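Local atomic coordinates of cadherin-23 (Mus musculus, PDB entry 5VH2), a protein that probably mediates calcium-dependent cell adhesion through its chain of cadherin repeats, serving mechanotransduction in hearing. Residues Asn105-Val111 / Tyr138-Asn144; Leu18-Ile24 / Thr67-Tyr73; Asn2-Phe8 / Pro91-Cys97. The protein carries 1 engineered substitution. All blocks are in the same frame, centred on the assembly; numbering follows the deposited sequence.

Calcium recurs in all three contacts, but its share of the chemistry changes along the rod. Contacts 1 and 2 meet at the linker between the two cadherin repeats, with centres about 16 Å apart, and both bind the same pair of calcium ions. Contact 1 is dominated by metal ligands and hydrogen bonds, with leucine and isoleucine side chains beside them; contact 2 joins one metal-bridging carboxylate to apolar packing. Contact 3 lies at the far end of the first repeat, its centre about 45 Å from that of contact 1, and packs without a direct hydrogen bond beside a separate calcium. Each is partly buried. Contacts 2 and 3 share a sheet in which strands 12-19 and 94-104 are neighbours.

Contact 1. Residues Asn105-Val111 / Tyr138-Asn144; sequences NELDEAV and YDIDNLN. Engineered in segment 138-144: Asp139 (natural residue Ser). With NA (sodium ion), chain H; CA (calcium ion), chain F; CA (calcium ion), chain G.
The Asn105 amide and the Asp141 carboxylate lie with their planes 30° apart. Asn105 ND2 donates within its own plane to the backbone O of Asp141 at 2.6 Å, while Asn105 OD1 binds a calcium ion at 2.2 Å. The Asp141 carboxylate is met from above its plane by Asp108 N, which donates to OD1 at 3.1 Å, and on the syn lone pair of OD2 by Glu109 N at 2.9 Å. OD1 also binds that calcium and OD2 the sodium, joining two metals. On the engineered Asp139, OD1 takes the sodium at 2.1 Å; OD2 accepts Leu143 N and Asn144 N from opposite faces, fixing the carboxylate's rotation. With CG opposite the backbone N (chi1 -164°), Leu107 sends CD1 to 3.6 Å from Asp141 OD2. Glu106 O also binds the first calcium, Asp108 OD1 bridges both, and Asp108 OD2 with Glu109 OE1 hold the second. Glu20 and Glu74 complete the first site and, with Asp72, the second; Glu109 O, Ala110 O and Asp193 complete the sodium site. This is the calcium-binding linker of cadherins: 105-109 is a variant of DXNDN, 139-141 a DXD motif whose first acid is the engineered Asp139, with sodium where canonical linkers carry a third calcium.

Contact 2. Residues Leu18-Ile24 / Thr67-Tyr73; sequences LRETAGI and TVDYLDY. With CA (calcium ion), chain G; CA (calcium ion), chain F.
Glu20 and Tyr73 cross at about a right angle, the carboxylate plane turned 62° from the ring, and the meeting is made at the root of the tyrosine. Tyr73 N donates to Glu20 OE1 at 2.6 Å, coming from well above the carboxylate plane, and Tyr73 CB lies against the same group. CG of Glu20 sits between the backbone N and the carbonyl carbon (chi1 68°), and the chain runs extended from there to the metals. Its two oxygens then part: OE1 binds one calcium ion, which Asp72 OD1 also binds at 2.5 Å, and OE2 binds the other at 2.2 Å. The two calciums probably offset the negative charge of this carboxylate. Asp72 also hydrogen-bonds with Thr75, which probably helps to position it.

The apolar half is turned just as sharply. Ile24 lies across Tyr70 and lays CD1 over one ring face, 3.9 Å from the centroid and 17° off the normal, a CH-pi contact offset toward the rim. Leu18 and Leu71 likewise cross at about a right angle, CD2 of Leu18 touching CD1 of Leu71 at 3.7 Å, both also touching Leu103 of strand 94-104. Glu20 of the XEX motif, with Asp72 and Glu74 of a DRE-type motif that has Tyr73 at its centre, supplies first-repeat ligands to the two calcium sites of this cadherin linker.

Contact 3. Residues Asn2-Phe8 / Pro91-Cys97; sequences NDEAPVF and PFNQGFC. With CA (calcium ion), chain E.
Phe8 takes Cys97 SG over the centre of one ring face, 3.5 Å from the centroid and 5° off the normal, a sulfur-aromatic contact made almost straight down. The sulfur stands between its own backbone N and carbonyl carbon (chi1 65°), a rotation that carries it above the ring, and Cys97 CB adds a CH-pi contact over the ring. At the ring's edge runs the backbone of strand 94-104, with Gly95 O 3.7 Å from Phe8 CE2. Beside it, Gly95 CA approaches Pro6 O at 3.3 Å in a CA-H...O contact, backbone to backbone. Farther toward the N terminus, Ala5 CB meets Asn93 CB at 3.5 Å, and Asn2 CB rests on Pro91 CD at 3.6 Å.

A second shell sets these groups in place. Val31 and Ala33 from one sheet, Val83 and Ala85 from the other, and Tyr13 of strand 12-19 touch Phe8, placing it between the two sheets of the cadherin sandwich. A smaller alanine in place of Phe8 would probably leave Cys97 SG without its aromatic partner and open a gap between the sheets. At the other end, Asn93 ND2 donates to Asp87 OD2, an oxygen that binds calcium; Glu4 O binds the same ion at 2.2 Å, with Asp35, Asp37 and Gly41 completing the site.

Since no hydrogen bond passes directly between 2-8 and 91-97, their cohesion rests on van der Waals, sulfur-aromatic, CH-pi and CH...O contacts, with the calcium tying the polar end together through ligands from elsewhere in the repeat.

Contact 1. Residues Asn105-Val111 / Tyr138-Asn144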
loop_
_atom_site.group_PDB
_atom_site.type_symbol
_atom_site.label_atom_id
_atom_site.label_comp_id
_atom_site.label_asym_id
_atom_site.label_seq_id
_atom_site.Cartn_x
_atom_site.Cartn_y
_atom_site.Cartn_z
ATOM N N ASN A 105 1.712 2.829 6.632
ATOM C CA ASN A 105 0.924 1.997 5.732
ATOM C C ASN A 105 -0.519 2.482 5.701
ATOM O O ASN A 105 -1.145 2.659 6.734
ATOM C CB ASN A 105 0.975 0.546 6.177
ATOM C CG ASN A 105 0.330 -0.399 5.173
ATOM O OD1 ASN A 105 0.163 -0.076 3.976
ATOM N ND2 ASN A 105 -0.037 -1.588 5.652
ATOM N N GLU A 106 -1.005 2.768 4.509
ATOM C CA GLU A 106 -2.392 3.111 4.308
ATOM C C GLU A 106 -2.989 2.142 3.315
ATOM O O GLU A 106 -2.260 1.451 2.599
ATOM C CB GLU A 106 -2.505 4.502 3.724
ATOM C CG GLU A 106 -1.807 5.606 4.490
ATOM C CD GLU A 106 -2.239 6.970 3.976
ATOM O OE1 GLU A 106 -3.365 7.402 4.321
ATOM O OE2 GLU A 106 -1.486 7.581 3.178
ATOM N N LEU A 107 -4.311 2.103 3.269
ATOM C CA LEU A 107 -5.030 1.198 2.398
ATOM C C LEU A 107 -5.048 1.733 0.969
ATOM O O LEU A 107 -5.970 2.447 0.565
ATOM C CB LEU A 107 -6.440 1.022 2.923
ATOM C CG LEU A 107 -7.225 -0.173 2.381
ATOM C CD1 LEU A 107 -6.773 -1.518 2.956
ATOM C CD2 LEU A 107 -8.690 0.068 2.696
ATOM N N ASP A 108 -4.028 1.351 0.204
ATOM C CA ASP A 108 -3.852 1.787 -1.186
ATOM C C ASP A 108 -3.516 0.640 -2.164
ATOM O O ASP A 108 -3.031 0.883 -3.259
ATOM C CB ASP A 108 -2.741 2.837 -1.237
ATOM C CG ASP A 108 -1.363 2.272 -0.880
ATOM O OD1 ASP A 108 -1.268 1.241 -0.177
ATOM O OD2 ASP A 108 -0.353 2.869 -1.285
ATOM N N GLU A 109 -3.767 -0.600 -1.766
ATOM C CA GLU A 109 -3.365 -1.747 -2.584
ATOM C C GLU A 109 -4.514 -2.720 -2.741
ATOM O O GLU A 109 -5.485 -2.637 -2.012
ATOM C CB GLU A 109 -2.158 -2.488 -1.984
ATOM C CG GLU A 109 -0.914 -1.660 -1.785
ATOM C CD GLU A 109 -0.258 -1.259 -3.078
ATOM O OE1 GLU A 109 0.712 -0.491 -3.011
ATOM O OE2 GLU A 109 -0.704 -1.702 -4.148
ATOM N N ALA A 110 -4.347 -3.666 -3.673
ATOM C CA ALA A 110 -5.396 -4.609 -4.045
ATOM C C ALA A 110 -5.422 -5.802 -3.078
ATOM O O ALA A 110 -5.153 -5.631 -1.872
ATOM C CB ALA A 110 -5.209 -5.052 -5.501
ATOM N N VAL A 111 -5.785 -6.983 -3.578
ATOM C CA VAL A 111 -6.015 -8.155 -2.754
ATOM C C VAL A 111 -5.614 -9.393 -3.545
ATOM O O VAL A 111 -5.934 -9.478 -4.742
ATOM C CB VAL A 111 -7.513 -8.301 -2.499
ATOM C CG1 VAL A 111 -7.771 -9.551 -1.690
ATOM C CG2 VAL A 111 -8.064 -7.053 -1.818
ATOM N N TYR A 138 -6.766 -12.126 0.712
ATOM C CA TYR A 138 -5.800 -11.613 1.680
ATOM C C TYR A 138 -5.366 -10.218 1.273
ATOM O O TYR A 138 -4.642 -10.041 0.278
ATOM C CB TYR A 138 -4.598 -12.535 1.767
ATOM C CG TYR A 138 -4.990 -13.930 2.117
ATOM C CD1 TYR A 138 -5.377 -14.824 1.133
ATOM C CD2 TYR A 138 -5.024 -14.352 3.443
ATOM C CE1 TYR A 138 -5.771 -16.101 1.462
ATOM C CE2 TYR A 138 -5.355 -15.652 3.768
ATOM C CZ TYR A 138 -5.732 -16.513 2.769
ATOM O OH TYR A 138 -6.140 -17.779 3.065
ATOM N N ASP A 139 -5.850 -9.229 2.024
ATOM C CA ASP A 139 -5.538 -7.836 1.757
ATOM C C ASP A 139 -4.020 -7.655 1.677
ATOM O O ASP A 139 -3.302 -7.835 2.670
ATOM C CB ASP A 139 -6.107 -6.971 2.889
ATOM C CG ASP A 139 -5.756 -5.527 2.767
ATOM O OD1 ASP A 139 -5.555 -5.074 1.624
ATOM O OD2 ASP A 139 -5.711 -4.860 3.823
ATOM N N ILE A 140 -3.549 -7.267 0.495
ATOM C CA ILE A 140 -2.139 -6.928 0.306
ATOM C C ILE A 140 -1.665 -5.936 1.361
ATOM O O ILE A 140 -0.596 -6.112 1.907
ATOM C CB ILE A 140 -1.875 -6.371 -1.112
ATOM C CG1 ILE A 140 -2.007 -7.502 -2.155
ATOM C CG2 ILE A 140 -0.500 -5.719 -1.199
ATOM C CD1 ILE A 140 -2.126 -7.023 -3.589
ATOM N N ASP A 141 -2.474 -4.924 1.660
ATOM C CA ASP A 141 -2.117 -3.891 2.648
ATOM C C ASP A 141 -1.936 -4.398 4.074
ATOM O O ASP A 141 -1.311 -3.710 4.888
ATOM C CB ASP A 141 -3.174 -2.778 2.689
ATOM C CG ASP A 141 -3.206 -1.948 1.432
ATOM O OD1 ASP A 141 -2.318 -1.075 1.238
ATOM O OD2 ASP A 141 -4.150 -2.160 0.636
ATOM N N ASN A 142 -2.533 -5.570 4.371
ATOM C CA ASN A 142 -2.478 -6.180 5.703
ATOM C C ASN A 142 -3.124 -5.301 6.776
ATOM O O ASN A 142 -2.705 -5.301 7.927
ATOM C CB ASN A 142 -1.035 -6.555 6.047
ATOM C CG ASN A 142 -0.503 -7.649 5.149
ATOM O OD1 ASN A 142 -1.272 -8.472 4.667
ATOM N ND2 ASN A 142 0.804 -7.686 4.934
ATOM N N LEU A 143 -4.169 -4.570 6.376
ATOM C CA LEU A 143 -4.956 -3.745 7.288
ATOM C C LEU A 143 -6.362 -4.311 7.506
ATOM O O LEU A 143 -6.787 -4.449 8.644
ATOM C CB LEU A 143 -5.060 -2.341 6.739
ATOM C CG LEU A 143 -3.753 -1.545 6.533
ATOM C CD1 LEU A 143 -4.012 -0.349 5.662
ATOM C CD2 LEU A 143 -3.183 -1.063 7.849
ATOM N N ASN A 144 -7.052 -4.676 6.429
ATOM C CA ASN A 144 -8.475 -5.012 6.492
ATOM C C ASN A 144 -8.818 -6.479 6.199
ATOM O O ASN A 144 -8.089 -7.220 5.542
ATOM C CB ASN A 144 -9.268 -4.117 5.512
ATOM C CG ASN A 144 -9.327 -2.667 5.952
ATOM O OD1 ASN A 144 -8.807 -2.318 7.007
ATOM N ND2 ASN A 144 -9.953 -1.826 5.153
HETATM NA NA NA H . -5.645 -4.176 -0.230
HETATM CA CA CA F . -0.398 0.279 1.921
HETATM CA CA CA G . 1.166 0.785 -1.112
#

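Contact 2. Residues Leu18-Ile24 / Thr67-Tyr73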
loop_
_atom_site.group_PDB
_atom_site.type_symbol
_atom_site.label_atom_id
_atom_site.label_comp_id
_atom_site.label_asym_id
_atom_site.label_seq_id
_atom_site.Cartn_x
_atom_site.Cartn_y
_atom_site.Cartn_z
ATOM N N LEU A 18 4.932 9.269 8.108
ATOM C CA LEU A 18 4.619 10.005 6.895
ATOM C C LEU A 18 3.690 9.140 6.057
ATOM O O LEU A 18 4.003 7.994 5.750
ATOM C CB LEU A 18 5.892 10.299 6.106
ATOM C CG LEU A 18 5.795 11.029 4.767
ATOM C CD1 LEU A 18 5.312 12.441 4.980
ATOM C CD2 LEU A 18 7.135 11.094 4.074
ATOM N N ARG A 19 2.543 9.700 5.695
ATOM C CA ARG A 19 1.524 8.944 4.981
ATOM C C ARG A 19 2.093 8.503 3.625
ATOM O O ARG A 19 2.554 9.352 2.855
ATOM C CB ARG A 19 0.292 9.829 4.770
ATOM C CG ARG A 19 -0.392 10.290 6.059
ATOM C CD ARG A 19 -1.552 11.218 5.848
ATOM N NE ARG A 19 -2.635 10.605 5.081
ATOM C CZ ARG A 19 -3.877 11.093 5.003
ATOM N NH1 ARG A 19 -4.249 12.199 5.663
ATOM N NH2 ARG A 19 -4.789 10.464 4.270
ATOM N N GLU A 20 2.071 7.204 3.329
ATOM C CA GLU A 20 2.674 6.708 2.071
ATOM C C GLU A 20 1.999 7.282 0.826
ATOM O O GLU A 20 2.659 7.445 -0.205
ATOM C CB GLU A 20 2.730 5.169 2.002
ATOM C CG GLU A 20 1.376 4.516 1.896
ATOM C CD GLU A 20 1.410 3.060 1.465
ATOM O OE1 GLU A 20 2.195 2.680 0.555
ATOM O OE2 GLU A 20 0.596 2.294 2.026
ATOM N N THR A 21 0.713 7.622 0.940
ATOM C CA THR A 21 -0.021 8.253 -0.173
ATOM C C THR A 21 0.114 9.774 -0.200
ATOM O O THR A 21 -0.616 10.448 -0.927
ATOM C CB THR A 21 -1.540 7.912 -0.159
ATOM O OG1 THR A 21 -2.168 8.438 1.015
ATOM C CG2 THR A 21 -1.771 6.409 -0.243
ATOM N N ALA A 22 1.044 10.330 0.572
ATOM C CA ALA A 22 1.321 11.763 0.507
ATOM C C ALA A 22 1.640 12.214 -0.919
ATOM O O ALA A 22 2.250 11.470 -1.694
ATOM C CB ALA A 22 2.458 12.127 1.443
ATOM N N GLY A 23 1.194 13.425 -1.251
ATOM C CA GLY A 23 1.406 14.005 -2.572
ATOM C C GLY A 23 2.807 14.560 -2.741
ATOM O O GLY A 23 3.546 14.724 -1.779
ATOM N N ILE A 24 3.158 14.866 -3.978
ATOM C CA ILE A 24 4.472 15.410 -4.277
ATOM C C ILE A 24 4.570 16.865 -3.795
ATOM O O ILE A 24 3.588 17.632 -3.895
ATOM C CB ILE A 24 4.778 15.248 -5.771
ATOM C CG1 ILE A 24 4.881 13.750 -6.072
ATOM C CG2 ILE A 24 6.080 15.937 -6.148
ATOM C CD1 ILE A 24 4.969 13.432 -7.542
ATOM N N THR A 67 8.825 15.848 -0.592
ATOM C CA THR A 67 8.847 14.652 -1.437
ATOM C C THR A 67 8.932 15.101 -2.894
ATOM O O THR A 67 8.521 16.217 -3.209
ATOM C CB THR A 67 7.638 13.719 -1.210
ATOM O OG1 THR A 67 6.430 14.314 -1.719
ATOM C CG2 THR A 67 7.477 13.435 0.262
ATOM N N VAL A 68 9.474 14.243 -3.764
ATOM C CA VAL A 68 9.617 14.564 -5.185
ATOM C C VAL A 68 9.129 13.495 -6.173
ATOM O O VAL A 68 9.120 13.761 -7.375
ATOM C CB VAL A 68 11.052 14.997 -5.563
ATOM C CG1 VAL A 68 11.285 16.435 -5.103
ATOM C CG2 VAL A 68 12.098 14.006 -5.032
ATOM N N ASP A 69 8.766 12.293 -5.706
ATOM C CA ASP A 69 7.719 11.488 -6.385
ATOM C C ASP A 69 6.996 10.622 -5.380
ATOM O O ASP A 69 6.980 10.960 -4.204
ATOM C CB ASP A 69 8.151 10.762 -7.717
ATOM C CG ASP A 69 8.979 9.533 -7.502
ATOM O OD1 ASP A 69 9.713 9.479 -6.509
ATOM O OD2 ASP A 69 8.992 8.678 -8.410
ATOM N N TYR A 70 6.296 9.602 -5.852
ATOM C CA TYR A 70 5.352 8.922 -5.010
ATOM C C TYR A 70 6.077 7.964 -4.076
ATOM O O TYR A 70 7.218 7.523 -4.365
ATOM C CB TYR A 70 4.335 8.216 -5.869
ATOM C CG TYR A 70 3.565 9.198 -6.709
ATOM C CD1 TYR A 70 2.743 10.121 -6.093
ATOM C CD2 TYR A 70 3.677 9.244 -8.111
ATOM C CE1 TYR A 70 1.971 11.020 -6.835
ATOM C CE2 TYR A 70 2.979 10.177 -8.856
ATOM C CZ TYR A 70 2.114 11.061 -8.208
ATOM O OH TYR A 70 1.402 12.014 -8.897
ATOM N N LEU A 71 5.456 7.738 -2.917
ATOM C CA LEU A 71 6.000 6.819 -1.936
ATOM C C LEU A 71 5.186 5.547 -1.947
ATOM O O LEU A 71 4.113 5.509 -2.552
ATOM C CB LEU A 71 6.024 7.439 -0.535
ATOM C CG LEU A 71 6.805 8.745 -0.431
ATOM C CD1 LEU A 71 6.406 9.470 0.850
ATOM C CD2 LEU A 71 8.295 8.448 -0.447
ATOM N N ASP A 72 5.780 4.495 -1.376
ATOM C CA ASP A 72 5.122 3.213 -1.278
ATOM C C ASP A 72 5.629 2.408 -0.067
ATOM O O ASP A 72 6.799 1.951 -0.028
ATOM C CB ASP A 72 5.320 2.469 -2.592
ATOM C CG ASP A 72 4.485 1.209 -2.694
ATOM O OD1 ASP A 72 3.574 0.983 -1.841
ATOM O OD2 ASP A 72 4.747 0.456 -3.662
ATOM N N TYR A 73 4.743 2.226 0.915
ATOM C CA TYR A 73 5.030 1.378 2.069
ATOM C C TYR A 73 5.444 -0.025 1.646
ATOM O O TYR A 73 6.418 -0.593 2.161
ATOM C CB TYR A 73 3.809 1.283 2.963
ATOM C CG TYR A 73 4.049 0.545 4.249
ATOM C CD1 TYR A 73 4.565 1.203 5.357
ATOM C CD2 TYR A 73 3.739 -0.793 4.377
ATOM C CE1 TYR A 73 4.789 0.546 6.554
ATOM C CE2 TYR A 73 3.965 -1.467 5.581
ATOM C CZ TYR A 73 4.499 -0.786 6.665
ATOM O OH TYR A 73 4.743 -1.404 7.865
HETATM CA CA CA G . 1.166 0.785 -1.112
HETATM CA CA CA F . -0.398 0.279 1.921
#

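Contact 3. Residues Asn2-Phe8 / Pro91-Cys97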
loop_
_atom_site.group_PDB
_atom_site.type_symbol
_atom_site.label_atom_id
_atom_site.label_comp_id
_atom_site.label_asym_id
_atom_site.label_seq_id
_atom_site.Cartn_x
_atom_site.Cartn_y
_atom_site.Cartn_z
ATOM N N ASN A 2 37.765 29.879 8.032
ATOM C CA ASN A 2 37.403 28.653 8.805
ATOM C C ASN A 2 37.073 28.802 10.326
ATOM O O ASN A 2 37.246 27.836 11.081
ATOM C CB ASN A 2 38.497 27.567 8.582
ATOM C CG ASN A 2 39.918 28.015 9.004
ATOM O OD1 ASN A 2 40.411 27.633 10.061
ATOM N ND2 ASN A 2 40.609 28.730 8.124
ATOM N N ASP A 3 36.571 29.945 10.797
ATOM C CA ASP A 3 36.514 30.175 12.247
ATOM C C ASP A 3 35.717 29.059 12.947
ATOM O O ASP A 3 36.192 28.516 13.940
ATOM C CB ASP A 3 36.059 31.619 12.564
ATOM C CG ASP A 3 35.676 31.861 14.060
ATOM O OD1 ASP A 3 36.499 31.644 14.992
ATOM O OD2 ASP A 3 34.538 32.346 14.316
ATOM N N GLU A 4 34.551 28.689 12.420
ATOM C CA GLU A 4 33.919 27.397 12.777
ATOM C C GLU A 4 33.063 26.796 11.642
ATOM O O GLU A 4 32.737 27.453 10.652
ATOM C CB GLU A 4 33.052 27.532 14.040
ATOM C CG GLU A 4 31.809 28.367 13.823
ATOM C CD GLU A 4 31.309 29.011 15.065
ATOM O OE1 GLU A 4 30.081 28.889 15.295
ATOM O OE2 GLU A 4 32.137 29.640 15.780
ATOM N N ALA A 5 32.709 25.536 11.811
ATOM C CA ALA A 5 31.900 24.834 10.831
ATOM C C ALA A 5 30.460 24.764 11.340
ATOM O O ALA A 5 30.204 24.958 12.529
ATOM C CB ALA A 5 32.437 23.436 10.586
ATOM N N PRO A 6 29.518 24.487 10.420
ATOM C CA PRO A 6 28.100 24.397 10.768
ATOM C C PRO A 6 27.797 23.187 11.629
ATOM O O PRO A 6 28.338 22.106 11.400
ATOM C CB PRO A 6 27.381 24.259 9.407
ATOM C CG PRO A 6 28.385 24.686 8.401
ATOM C CD PRO A 6 29.718 24.251 8.979
ATOM N N VAL A 7 26.930 23.393 12.606
ATOM C CA VAL A 7 26.438 22.316 13.442
ATOM C C VAL A 7 24.915 22.311 13.300
ATOM O O VAL A 7 24.272 23.346 13.537
ATOM C CB VAL A 7 26.803 22.569 14.908
ATOM C CG1 VAL A 7 26.301 21.435 15.785
ATOM C CG2 VAL A 7 28.308 22.744 15.040
ATOM N N PHE A 8 24.350 21.167 12.881
ATOM C CA PHE A 8 22.909 20.979 12.858
ATOM C C PHE A 8 22.358 21.008 14.275
ATOM O O PHE A 8 23.069 20.747 15.231
ATOM C CB PHE A 8 22.529 19.657 12.166
ATOM C CG PHE A 8 22.643 19.714 10.661
ATOM C CD1 PHE A 8 21.588 20.159 9.879
ATOM C CD2 PHE A 8 23.814 19.332 10.032
ATOM C CE1 PHE A 8 21.699 20.200 8.492
ATOM C CE2 PHE A 8 23.930 19.364 8.649
ATOM C CZ PHE A 8 22.872 19.809 7.876
ATOM N N PRO A 91 37.176 27.703 3.749
ATOM C CA PRO A 91 37.389 26.489 2.938
ATOM C C PRO A 91 36.152 25.567 2.811
ATOM O O PRO A 91 36.303 24.364 2.619
ATOM C CB PRO A 91 38.491 25.774 3.716
ATOM C CG PRO A 91 38.221 26.153 5.139
ATOM C CD PRO A 91 37.760 27.579 5.099
ATOM N N PHE A 92 34.954 26.127 2.930
ATOM C CA PHE A 92 33.708 25.384 2.766
ATOM C C PHE A 92 33.582 24.270 3.799
ATOM O O PHE A 92 33.405 23.096 3.457
ATOM C CB PHE A 92 33.583 24.855 1.327
ATOM C CG PHE A 92 33.782 25.915 0.285
ATOM C CD1 PHE A 92 32.860 26.963 0.184
ATOM C CD2 PHE A 92 34.892 25.917 -0.544
ATOM C CE1 PHE A 92 33.030 27.974 -0.726
ATOM C CE2 PHE A 92 35.065 26.942 -1.480
ATOM C CZ PHE A 92 34.117 27.953 -1.582
ATOM N N ASN A 93 33.658 24.649 5.071
ATOM C CA ASN A 93 33.648 23.668 6.151
ATOM C C ASN A 93 32.284 23.009 6.142
ATOM O O ASN A 93 31.295 23.694 5.908
ATOM C CB ASN A 93 33.872 24.335 7.523
ATOM C CG ASN A 93 35.159 25.155 7.571
ATOM O OD1 ASN A 93 36.264 24.619 7.612
ATOM N ND2 ASN A 93 35.015 26.464 7.593
ATOM N N GLN A 94 32.231 21.711 6.432
ATOM C CA GLN A 94 30.991 20.974 6.414
ATOM C C GLN A 94 30.553 20.550 7.808
ATOM O O GLN A 94 31.380 20.344 8.702
ATOM C CB GLN A 94 31.135 19.733 5.555
ATOM C CG GLN A 94 31.153 19.985 4.071
ATOM C CD GLN A 94 31.494 18.671 3.333
ATOM O OE1 GLN A 94 30.620 17.956 2.825
ATOM N NE2 GLN A 94 32.787 18.349 3.293
ATOM N N GLY A 95 29.237 20.381 7.944
ATOM C CA GLY A 95 28.605 19.750 9.111
ATOM C C GLY A 95 27.655 18.658 8.644
ATOM O O GLY A 95 27.321 18.595 7.463
ATOM N N PHE A 96 27.254 17.760 9.543
ATOM C CA PHE A 96 26.571 16.528 9.108
ATOM C C PHE A 96 25.478 16.109 10.057
ATOM O O PHE A 96 25.590 16.308 11.264
ATOM C CB PHE A 96 27.572 15.374 8.976
ATOM C CG PHE A 96 28.706 15.638 8.013
ATOM C CD1 PHE A 96 28.573 15.360 6.644
ATOM C CD2 PHE A 96 29.904 16.139 8.472
ATOM C CE1 PHE A 96 29.615 15.595 5.775
ATOM C CE2 PHE A 96 30.963 16.348 7.617
ATOM C CZ PHE A 96 30.823 16.071 6.270
ATOM N N CYS A 97 24.420 15.542 9.492
ATOM C CA CYS A 97 23.357 14.857 10.252
ATOM C C CYS A 97 22.775 13.743 9.374
ATOM O O CYS A 97 23.137 13.607 8.185
ATOM C CB CYS A 97 22.243 15.839 10.632
ATOM S SG CYS A 97 21.321 16.522 9.238
HETATM CA CA CA E . 32.400 28.882 9.016
#